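Long-range contacts in dipeptide Epimerase (Enterococcus faecalis V583, PDB 3JVA), which belongs to the mandelate racemase/muconate lactonizing enzyme family of the enolase superfamily and holds a magnesium ion in its barrel domain: residues L325-E337 / L344-H354; I21-V34 / G46-L59. All blocks are in the same frame, centred on the assembly; numbering follows the deposited sequence.

Interaction 1: residues L325-E337 / L344-H354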
loop_
_atom_site.group_PDB
_atom_site.type_symbol
_atom_site.label_atom_id
_atom_site.label_comp_id
_atom_site.label_asym_id
_atom_site.label_seq_id
_atom_site.Cartn_x
_atom_site.Cartn_y
_atom_site.Cartn_z
ATOM N N LEU B 325 35.107 -25.332 26.454
ATOM C CA LEU B 325 36.528 -25.282 26.100
ATOM C C LEU B 325 37.365 -26.171 27.023
ATOM O O LEU B 325 37.146 -26.193 28.232
ATOM C CB LEU B 325 37.038 -23.841 26.200
ATOM C CG LEU B 325 36.340 -22.768 25.355
ATOM C CD1 LEU B 325 37.012 -21.424 25.597
ATOM C CD2 LEU B 325 36.406 -23.140 23.879
ATOM N N GLU B 326 38.327 -26.894 26.457
ATOM C CA GLU B 326 39.188 -27.763 27.264
ATOM C C GLU B 326 40.172 -26.967 28.107
ATOM O O GLU B 326 40.618 -27.429 29.156
ATOM C CB GLU B 326 39.947 -28.745 26.371
ATOM C CG GLU B 326 39.110 -29.927 25.920
ATOM C CD GLU B 326 38.742 -30.863 27.060
ATOM O OE1 GLU B 326 38.024 -31.851 26.802
ATOM O OE2 GLU B 326 39.172 -30.619 28.211
ATOM N N THR B 327 40.519 -25.772 27.645
ATOM C CA THR B 327 41.436 -24.923 28.390
ATOM C C THR B 327 41.215 -23.470 27.970
ATOM O O THR B 327 40.655 -23.211 26.906
ATOM C CB THR B 327 42.910 -25.354 28.155
ATOM O OG1 THR B 327 43.747 -24.745 29.145
ATOM C CG2 THR B 327 43.382 -24.951 26.765
ATOM N N ALA B 328 41.630 -22.532 28.816
ATOM C CA ALA B 328 41.449 -21.110 28.534
ATOM C C ALA B 328 42.589 -20.533 27.703
ATOM O O ALA B 328 43.762 -20.709 28.033
ATOM C CB ALA B 328 41.322 -20.338 29.833
ATOM N N PRO B 329 42.255 -19.825 26.613
ATOM C CA PRO B 329 43.281 -19.230 25.750
ATOM C C PRO B 329 43.920 -17.982 26.358
ATOM O O PRO B 329 44.997 -17.556 25.932
ATOM C CB PRO B 329 42.514 -18.930 24.461
ATOM C CG PRO B 329 41.132 -18.579 24.979
ATOM C CD PRO B 329 40.903 -19.627 26.054
ATOM N N VAL B 330 43.257 -17.411 27.359
ATOM C CA VAL B 330 43.738 -16.206 28.027
ATOM C C VAL B 330 43.434 -16.256 29.521
ATOM O O VAL B 330 42.811 -17.198 30.007
ATOM C CB VAL B 330 43.063 -14.941 27.458
ATOM C CG1 VAL B 330 43.307 -14.846 25.959
ATOM C CG2 VAL B 330 41.571 -14.973 27.767
ATOM N N THR B 331 43.872 -15.227 30.239
ATOM C CA THR B 331 43.641 -15.129 31.677
ATOM C C THR B 331 42.546 -14.090 31.915
ATOM O O THR B 331 42.487 -13.080 31.217
ATOM C CB THR B 331 44.923 -14.670 32.422
ATOM O OG1 THR B 331 45.968 -15.628 32.216
ATOM C CG2 THR B 331 44.660 -14.526 33.916
ATOM N N GLY B 332 41.675 -14.342 32.888
ATOM C CA GLY B 332 40.617 -13.396 33.194
ATOM C C GLY B 332 39.380 -13.513 32.323
ATOM O O GLY B 332 39.247 -14.452 31.539
ATOM N N GLY B 333 38.473 -12.551 32.466
ATOM C CA GLY B 333 37.244 -12.567 31.695
ATOM C C GLY B 333 36.312 -13.659 32.186
ATOM O O GLY B 333 36.494 -14.197 33.280
ATOM N N VAL B 334 35.307 -13.983 31.381
ATOM C CA VAL B 334 34.343 -15.022 31.735
ATOM C C VAL B 334 35.081 -16.356 31.866
ATOM O O VAL B 334 35.745 -16.800 30.932
ATOM C CB VAL B 334 33.244 -15.109 30.654
ATOM C CG1 VAL B 334 32.345 -16.324 30.893
ATOM C CG2 VAL B 334 32.422 -13.827 30.670
ATOM N N SER B 335 34.957 -16.987 33.035
ATOM C CA SER B 335 35.630 -18.257 33.318
ATOM C C SER B 335 35.105 -19.468 32.554
ATOM O O SER B 335 34.018 -19.440 31.977
ATOM C CB SER B 335 35.557 -18.564 34.818
ATOM O OG SER B 335 36.188 -17.545 35.574
ATOM N N LEU B 336 35.894 -20.540 32.571
ATOM C CA LEU B 336 35.531 -21.786 31.902
ATOM C C LEU B 336 34.468 -22.501 32.719
ATOM O O LEU B 336 33.786 -23.393 32.218
ATOM C CB LEU B 336 36.745 -22.715 31.777
ATOM C CG LEU B 336 37.938 -22.314 30.910
ATOM C CD1 LEU B 336 37.525 -22.241 29.449
ATOM C CD2 LEU B 336 38.476 -20.983 31.388
ATOM N N GLU B 337 34.345 -22.111 33.983
ATOM C CA GLU B 337 33.385 -22.729 34.894
ATOM C C GLU B 337 31.941 -22.577 34.415
ATOM O O GLU B 337 31.482 -21.467 34.151
ATOM C CB GLU B 337 33.535 -22.109 36.283
ATOM C CG GLU B 337 32.723 -22.789 37.368
ATOM C CD GLU B 337 32.871 -22.095 38.709
ATOM O OE1 GLU B 337 32.410 -20.942 38.837
ATOM O OE2 GLU B 337 33.455 -22.703 39.630
ATOM N N LEU B 344 30.801 -9.688 36.078
ATOM C CA LEU B 344 31.923 -9.034 35.409
ATOM C C LEU B 344 33.064 -8.426 36.226
ATOM O O LEU B 344 34.178 -8.280 35.715
ATOM C CB LEU B 344 31.360 -8.005 34.424
ATOM C CG LEU B 344 30.385 -8.687 33.451
ATOM C CD1 LEU B 344 29.762 -7.672 32.518
ATOM C CD2 LEU B 344 31.129 -9.758 32.667
ATOM N N GLY B 345 32.812 -8.071 37.478
ATOM C CA GLY B 345 33.882 -7.513 38.289
ATOM C C GLY B 345 34.258 -6.080 37.964
ATOM O O GLY B 345 33.670 -5.454 37.080
ATOM N N GLU B 346 35.257 -5.564 38.675
ATOM C CA GLU B 346 35.695 -4.187 38.491
ATOM C C GLU B 346 36.993 -3.975 37.717
ATOM O O GLU B 346 37.472 -2.847 37.627
ATOM C CB GLU B 346 35.801 -3.497 39.854
ATOM C CG GLU B 346 34.457 -3.231 40.502
ATOM C CD GLU B 346 33.603 -2.283 39.681
ATOM O OE1 GLU B 346 33.988 -1.103 39.546
ATOM O OE2 GLU B 346 32.550 -2.721 39.165
ATOM N N ALA B 347 37.563 -5.043 37.165
ATOM C CA ALA B 347 38.796 -4.917 36.394
ATOM C C ALA B 347 38.496 -4.029 35.186
ATOM O O ALA B 347 37.410 -4.108 34.617
ATOM C CB ALA B 347 39.272 -6.292 35.934
ATOM N N ALA B 348 39.446 -3.187 34.795
ATOM C CA ALA B 348 39.231 -2.294 33.657
ATOM C C ALA B 348 39.090 -3.044 32.337
ATOM O O ALA B 348 39.705 -4.098 32.130
ATOM C CB ALA B 348 40.371 -1.279 33.561
ATOM N N GLY B 349 38.276 -2.491 31.444
ATOM C CA GLY B 349 38.067 -3.110 30.148
ATOM C C GLY B 349 37.441 -4.489 30.265
ATOM O O GLY B 349 36.461 -4.672 30.987
ATOM N N LEU B 350 38.013 -5.459 29.557
ATOM C CA LEU B 350 37.515 -6.829 29.578
ATOM C C LEU B 350 38.046 -7.628 30.764
ATOM O O LEU B 350 37.568 -8.729 31.032
ATOM C CB LEU B 350 37.904 -7.552 28.289
ATOM C CG LEU B 350 37.390 -6.964 26.974
ATOM C CD1 LEU B 350 38.046 -7.685 25.812
ATOM C CD2 LEU B 350 35.872 -7.090 26.910
ATOM N N GLY B 351 39.034 -7.074 31.463
ATOM C CA GLY B 351 39.623 -7.768 32.601
ATOM C C GLY B 351 40.416 -8.984 32.147
ATOM O O GLY B 351 40.610 -9.941 32.901
ATOM N N ILE B 352 40.893 -8.932 30.910
ATOM C CA ILE B 352 41.647 -10.032 30.318
ATOM C C ILE B 352 43.136 -9.718 30.153
ATOM O O ILE B 352 43.519 -8.566 29.932
ATOM C CB ILE B 352 41.029 -10.404 28.943
ATOM C CG1 ILE B 352 39.654 -11.048 29.168
ATOM C CG2 ILE B 352 41.948 -11.332 28.161
ATOM C CD1 ILE B 352 38.893 -11.348 27.886
ATOM N N SER B 353 43.966 -10.749 30.285
ATOM C CA SER B 353 45.414 -10.619 30.127
ATOM C C SER B 353 45.959 -11.917 29.528
ATOM O O SER B 353 45.214 -12.882 29.341
ATOM C CB SER B 353 46.082 -10.341 31.479
ATOM O OG SER B 353 45.815 -11.375 32.409
ATOM N N HIS B 354 47.252 -11.933 29.220
ATOM C CA HIS B 354 47.890 -13.111 28.637
ATOM C C HIS B 354 47.520 -14.401 29.356
ATOM O O HIS B 354 47.224 -15.390 28.653
ATOM C CB HIS B 354 49.414 -12.949 28.644
ATOM C CG HIS B 354 49.899 -11.784 27.840
ATOM N ND1 HIS B 354 49.602 -11.627 26.504
ATOM C CD2 HIS B 354 50.658 -10.718 28.185
ATOM C CE1 HIS B 354 50.157 -10.513 26.060
ATOM N NE2 HIS B 354 50.803 -9.942 27.061
ATOM O OXT HIS B 354 47.558 -14.419 30.605
HETATM O O HOH W 1 47.110 -15.520 25.959
#

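Interaction 2: residues I21-V34 / G46-L59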
loop_
_atom_site.group_PDB
_atom_site.type_symbol
_atom_site.label_atom_id
_atom_site.label_comp_id
_atom_site.label_asym_id
_atom_site.label_seq_id
_atom_site.Cartn_x
_atom_site.Cartn_y
_atom_site.Cartn_z
ATOM N N ILE B 21 27.976 -30.162 12.133
ATOM C CA ILE B 21 27.439 -29.191 11.190
ATOM C C ILE B 21 27.125 -29.910 9.888
ATOM O O ILE B 21 27.448 -31.086 9.729
ATOM C CB ILE B 21 28.453 -28.065 10.893
ATOM C CG1 ILE B 21 29.752 -28.665 10.348
ATOM C CG2 ILE B 21 28.708 -27.252 12.152
ATOM C CD1 ILE B 21 30.792 -27.638 9.942
ATOM N N ALA B 22 26.495 -29.206 8.957
ATOM C CA ALA B 22 26.156 -29.802 7.675
ATOM C C ALA B 22 27.393 -30.403 7.008
ATOM O O ALA B 22 28.405 -29.725 6.821
ATOM C CB ALA B 22 25.526 -28.755 6.763
ATOM N N LEU B 23 27.303 -31.685 6.669
ATOM C CA LEU B 23 28.386 -32.404 6.001
ATOM C C LEU B 23 29.679 -32.547 6.801
ATOM O O LEU B 23 30.645 -33.129 6.308
ATOM C CB LEU B 23 28.706 -31.736 4.657
ATOM C CG LEU B 23 27.543 -31.552 3.677
ATOM C CD1 LEU B 23 28.053 -30.887 2.402
ATOM C CD2 LEU B 23 26.911 -32.899 3.361
ATOM N N GLY B 24 29.715 -32.026 8.024
ATOM C CA GLY B 24 30.937 -32.140 8.803
ATOM C C GLY B 24 30.796 -31.986 10.304
ATOM O O GLY B 24 29.695 -32.058 10.855
ATOM N N THR B 25 31.931 -31.780 10.965
ATOM C CA THR B 25 31.968 -31.609 12.413
ATOM C C THR B 25 33.076 -30.636 12.802
ATOM O O THR B 25 33.938 -30.300 11.991
ATOM C CB THR B 25 32.237 -32.947 13.136
ATOM O OG1 THR B 25 33.529 -33.438 12.763
ATOM C CG2 THR B 25 31.180 -33.979 12.768
ATOM N N ILE B 26 33.039 -30.191 14.053
ATOM C CA ILE B 26 34.028 -29.263 14.584
ATOM C C ILE B 26 34.452 -29.772 15.955
ATOM O O ILE B 26 33.613 -29.946 16.840
ATOM C CB ILE B 26 33.432 -27.851 14.756
ATOM C CG1 ILE B 26 32.855 -27.359 13.425
ATOM C CG2 ILE B 26 34.506 -26.891 15.259
ATOM C CD1 ILE B 26 32.168 -26.017 13.521
ATOM N N GLU B 27 35.745 -30.020 16.137
ATOM C CA GLU B 27 36.225 -30.511 17.425
ATOM C C GLU B 27 37.165 -29.542 18.123
ATOM O O GLU B 27 37.647 -29.817 19.220
ATOM C CB GLU B 27 36.901 -31.875 17.259
ATOM C CG GLU B 27 37.866 -31.979 16.097
ATOM C CD GLU B 27 38.407 -33.390 15.923
ATOM O OE1 GLU B 27 39.150 -33.632 14.947
ATOM O OE2 GLU B 27 38.090 -34.259 16.764
ATOM N N SER B 28 37.406 -28.400 17.492
ATOM C CA SER B 28 38.288 -27.390 18.060
ATOM C C SER B 28 37.769 -26.001 17.710
ATOM O O SER B 28 37.204 -25.798 16.637
ATOM C CB SER B 28 39.708 -27.568 17.509
ATOM O OG SER B 28 40.611 -26.636 18.081
ATOM N N ALA B 29 37.940 -25.056 18.629
ATOM C CA ALA B 29 37.520 -23.682 18.393
ATOM C C ALA B 29 38.764 -22.954 17.908
ATOM O O ALA B 29 39.644 -22.620 18.700
ATOM C CB ALA B 29 37.013 -23.057 19.675
ATOM N N ASP B 30 38.843 -22.732 16.602
ATOM C CA ASP B 30 39.998 -22.065 16.023
ATOM C C ASP B 30 39.632 -20.643 15.619
ATOM O O ASP B 30 38.866 -20.430 14.677
ATOM C CB ASP B 30 40.509 -22.870 14.824
ATOM C CG ASP B 30 40.841 -24.315 15.192
ATOM O OD1 ASP B 30 41.048 -24.590 16.395
ATOM O OD2 ASP B 30 40.901 -25.175 14.289
ATOM N N SER B 31 40.183 -19.670 16.339
ATOM C CA SER B 31 39.886 -18.269 16.080
ATOM C C SER B 31 41.125 -17.394 15.985
ATOM O O SER B 31 42.253 -17.851 16.174
ATOM C CB SER B 31 38.994 -17.719 17.191
ATOM O OG SER B 31 39.636 -17.865 18.452
ATOM N N ALA B 32 40.890 -16.121 15.698
ATOM C CA ALA B 32 41.966 -15.152 15.601
ATOM C C ALA B 32 41.914 -14.306 16.862
ATOM O O ALA B 32 40.839 -13.872 17.274
ATOM C CB ALA B 32 41.766 -14.275 14.361
ATOM N N ILE B 33 43.063 -14.106 17.499
ATOM C CA ILE B 33 43.121 -13.273 18.689
ATOM C C ILE B 33 44.040 -12.102 18.385
ATOM O O ILE B 33 45.162 -12.287 17.914
ATOM C CB ILE B 33 43.638 -14.054 19.928
ATOM C CG1 ILE B 33 42.571 -15.057 20.378
ATOM C CG2 ILE B 33 43.958 -13.086 21.063
ATOM C CD1 ILE B 33 42.930 -15.852 21.624
ATOM N N VAL B 34 43.545 -10.895 18.639
ATOM C CA VAL B 34 44.304 -9.685 18.369
ATOM C C VAL B 34 44.682 -8.961 19.646
ATOM O O VAL B 34 43.958 -8.993 20.644
ATOM C CB VAL B 34 43.496 -8.703 17.483
ATOM C CG1 VAL B 34 44.325 -7.450 17.191
ATOM C CG2 VAL B 34 43.108 -9.379 16.181
ATOM N N GLY B 46 41.142 -8.622 21.487
ATOM C CA GLY B 46 39.953 -8.807 20.679
ATOM C C GLY B 46 39.977 -10.190 20.060
ATOM O O GLY B 46 41.010 -10.856 20.048
ATOM N N GLU B 47 38.831 -10.641 19.571
ATOM C CA GLU B 47 38.765 -11.955 18.949
ATOM C C GLU B 47 37.890 -11.920 17.713
ATOM O O GLU B 47 36.880 -11.220 17.669
ATOM C CB GLU B 47 38.213 -13.001 19.931
ATOM C CG GLU B 47 38.077 -14.398 19.316
ATOM C CD GLU B 47 37.716 -15.475 20.338
ATOM O OE1 GLU B 47 36.875 -15.201 21.217
ATOM O OE2 GLU B 47 38.264 -16.598 20.246
ATOM N N GLY B 48 38.308 -12.677 16.709
ATOM C CA GLY B 48 37.559 -12.787 15.479
ATOM C C GLY B 48 37.178 -14.252 15.413
ATOM O O GLY B 48 38.035 -15.112 15.195
ATOM N N GLY B 49 35.901 -14.535 15.640
ATOM C CA GLY B 49 35.426 -15.906 15.609
ATOM C C GLY B 49 34.806 -16.230 14.265
ATOM O O GLY B 49 33.745 -15.706 13.919
ATOM N N PRO B 50 35.453 -17.091 13.477
ATOM C CA PRO B 50 34.923 -17.456 12.165
ATOM C C PRO B 50 33.711 -18.373 12.302
ATOM O O PRO B 50 33.383 -18.828 13.398
ATOM C CB PRO B 50 36.113 -18.143 11.498
ATOM C CG PRO B 50 36.789 -18.818 12.659
ATOM C CD PRO B 50 36.750 -17.747 13.730
ATOM N N GLY B 51 33.044 -18.623 11.184
ATOM C CA GLY B 51 31.873 -19.482 11.177
ATOM C C GLY B 51 31.483 -19.580 9.722
ATOM O O GLY B 51 30.534 -18.932 9.279
ATOM N N ILE B 52 32.223 -20.395 8.977
ATOM C CA ILE B 52 31.995 -20.538 7.546
ATOM C C ILE B 52 30.558 -20.898 7.170
ATOM O O ILE B 52 30.003 -20.349 6.218
ATOM C CB ILE B 52 32.988 -21.562 6.938
ATOM C CG1 ILE B 52 32.929 -21.502 5.409
ATOM C CG2 ILE B 52 32.676 -22.964 7.438
ATOM C CD1 ILE B 52 34.039 -22.282 4.725
ATOM N N PHE B 53 29.947 -21.795 7.933
ATOM C CA PHE B 53 28.577 -22.220 7.664
ATOM C C PHE B 53 27.506 -21.187 8.018
ATOM O O PHE B 53 26.349 -21.344 7.633
ATOM C CB PHE B 53 28.299 -23.535 8.397
ATOM C CG PHE B 53 28.629 -23.493 9.858
ATOM C CD1 PHE B 53 27.711 -23.003 10.778
ATOM C CD2 PHE B 53 29.879 -23.903 10.311
ATOM C CE1 PHE B 53 28.035 -22.918 12.136
ATOM C CE2 PHE B 53 30.212 -23.822 11.664
ATOM C CZ PHE B 53 29.289 -23.328 12.576
ATOM N N ILE B 54 27.886 -20.136 8.743
ATOM C CA ILE B 54 26.942 -19.089 9.133
ATOM C C ILE B 54 27.217 -17.753 8.457
ATOM O O ILE B 54 26.319 -17.150 7.863
ATOM C CB ILE B 54 26.948 -18.840 10.661
ATOM C CG1 ILE B 54 26.392 -20.061 11.396
ATOM C CG2 ILE B 54 26.095 -17.613 10.993
ATOM C CD1 ILE B 54 26.393 -19.920 12.903
ATOM N N THR B 55 28.461 -17.292 8.541
ATOM C CA THR B 55 28.836 -16.010 7.955
ATOM C C THR B 55 29.758 -16.139 6.751
ATOM O O THR B 55 29.987 -15.164 6.042
ATOM C CB THR B 55 29.560 -15.129 8.985
ATOM O OG1 THR B 55 30.754 -15.796 9.414
ATOM C CG2 THR B 55 28.676 -14.867 10.187
ATOM N N GLY B 56 30.291 -17.337 6.533
ATOM C CA GLY B 56 31.220 -17.547 5.436
ATOM C C GLY B 56 32.636 -17.175 5.861
ATOM O O GLY B 56 33.599 -17.415 5.135
ATOM N N GLU B 57 32.764 -16.596 7.053
ATOM C CA GLU B 57 34.068 -16.181 7.572
ATOM C C GLU B 57 34.967 -17.380 7.886
ATOM O O GLU B 57 34.550 -18.323 8.558
ATOM C CB GLU B 57 33.887 -15.339 8.843
ATOM C CG GLU B 57 33.118 -14.036 8.634
ATOM C CD GLU B 57 33.954 -12.961 7.965
ATOM O OE1 GLU B 57 34.415 -12.039 8.672
ATOM O OE2 GLU B 57 34.161 -13.040 6.733
ATOM N N THR B 58 36.200 -17.332 7.396
ATOM C CA THR B 58 37.168 -18.399 7.635
ATOM C C THR B 58 38.314 -17.859 8.486
ATOM O O THR B 58 38.511 -16.647 8.578
ATOM C CB THR B 58 37.759 -18.922 6.317
ATOM O OG1 THR B 58 38.485 -17.867 5.671
ATOM C CG2 THR B 58 36.649 -19.402 5.387
ATOM N N LEU B 59 39.068 -18.750 9.118
ATOM C CA LEU B 59 40.190 -18.297 9.932
ATOM C C LEU B 59 41.259 -17.651 9.049
ATOM O O LEU B 59 41.777 -16.591 9.381
ATOM C CB LEU B 59 40.796 -19.460 10.719
ATOM C CG LEU B 59 41.992 -19.113 11.612
ATOM C CD1 LEU B 59 41.580 -18.091 12.669
ATOM C CD2 LEU B 59 42.510 -20.382 12.278
#

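Interaction 1: residues L325-E337 / L344-H354
The hydroxyl of Thr331 donates a short hydrogen bond to the C-terminal carboxylate, with OG1 lying 2.6 Å from OXT of His354. The other carboxylate oxygen, O of His354, is held differently: one water donates both to it and to the carbonyl oxygen of Pro329, so the chain terminus is gripped by a side chain through one oxygen and by a water bridge through the other. Thr331 has OG1 beside its own backbone N (chi1 -61°), which aims the hydroxyl at the carboxylate, while CB passes alongside the Ser353 hydroxyl, 3.4 Å from its OG. Between these two residues runs a reciprocal pair of backbone bonds, Thr331 N to Ser353 O at 2.8 Å and Ser353 N to Thr331 O at 2.9 Å, which makes them an antiparallel hydrogen-bonded pair. Further on, the link from Gly333 N to Gly351 O is weak. Gly351 ends a type II' turn that begins at Ala348 and leads the chain into this pairing.

The apolar part of the contact lies between Val330 and Ile352, whose CG2 methyls meet at 3.7 Å. The other branch of Ile352 lies against the glycine backbone, its CG1 3.8 Å from CA of Gly333. Val330 also packs on Thr298 of helix 298-310, and Leu350 on Leu118 of helix 118-121. With a hydroxyl, a water and two backbone bonds holding the last two residues, the terminal negative charge is probably well stabilised by neutral donors, which probably helps to hold the chain end in place.

Interaction 2: residues I21-V34 / G46-L59
Ile21 lays its CG2 methyl over one face of the Phe53 ring, 4.0 Å from the centroid and offset toward the rim, in a CH-pi contact. Ile26 reaches the same ring from another strand, its CD1 lying 3.5 Å from CE2 of Phe53. With CG of Phe53 set between its backbone N and carbonyl carbon (chi1 52°), the ring is directed toward these two isoleucines. The side chain of Phe53 lies about 9 Å from the magnesium ion and about 4 Å from a bound glycerol, probably from the crystallisation liquor.

Beyond the corner at Ser28 the contact becomes a sheet. Strands 29-34 and 46-48 run antiparallel, at 153°, and four backbone bonds join Ala32 to Gly48 and Val34 to Gly46. Alongside them the Ser31 hydroxyl donates to Glu47, with OG 2.6 Å from OE2, using the anti lone pair of that oxygen. The extended chain of Glu47 (CG anti to the backbone N, chi1 178°) reaches across to the neighbouring strand to meet it. The same OE2 is also bonded to Thr297, while OE1 is bonded to the backbone N of Gly300, so this buried carboxylate is gripped by at least three donors that probably favour its charged form.

Farther along, Leu59, the first residue of helix 59-73, sets CD1 3.4 Å from C of Ser31, and CD2 near CB of Asp30. Pro50 packs on the same strand, with CG 3.3 Å from O of Asp30. A beta hairpin followed by a loop that leads into a helix packed against the sheet is part of the N-terminal domain fold of the enolase superfamily, whose loops, as in relatives, probably cap the mouth of the barrel.

Interaction 2 comes first along the chain and lies in the N-terminal domain, in the four-stranded antiparallel sheet and the loop that leads to helix 59-73. Interaction 1 closes the chain at the far end of the sequence, after the last strand of the barrel. Their centres are about 20 Å apart, yet the segments meet: Pro329 CB lies 4.2 Å from Ile33 CD1, and Leu325 CD2 is equally far from Ala29 CB. Thr297 and Thr298 are shared neighbours: Pro329 and Val330 pack on Thr298, Pro329 and Ala29 on Thr297, and Glu47 OE2 is hydrogen-bonded to Thr297. Segment 325-337 thus packs against both the tail 344-354 and the N-terminal sheet.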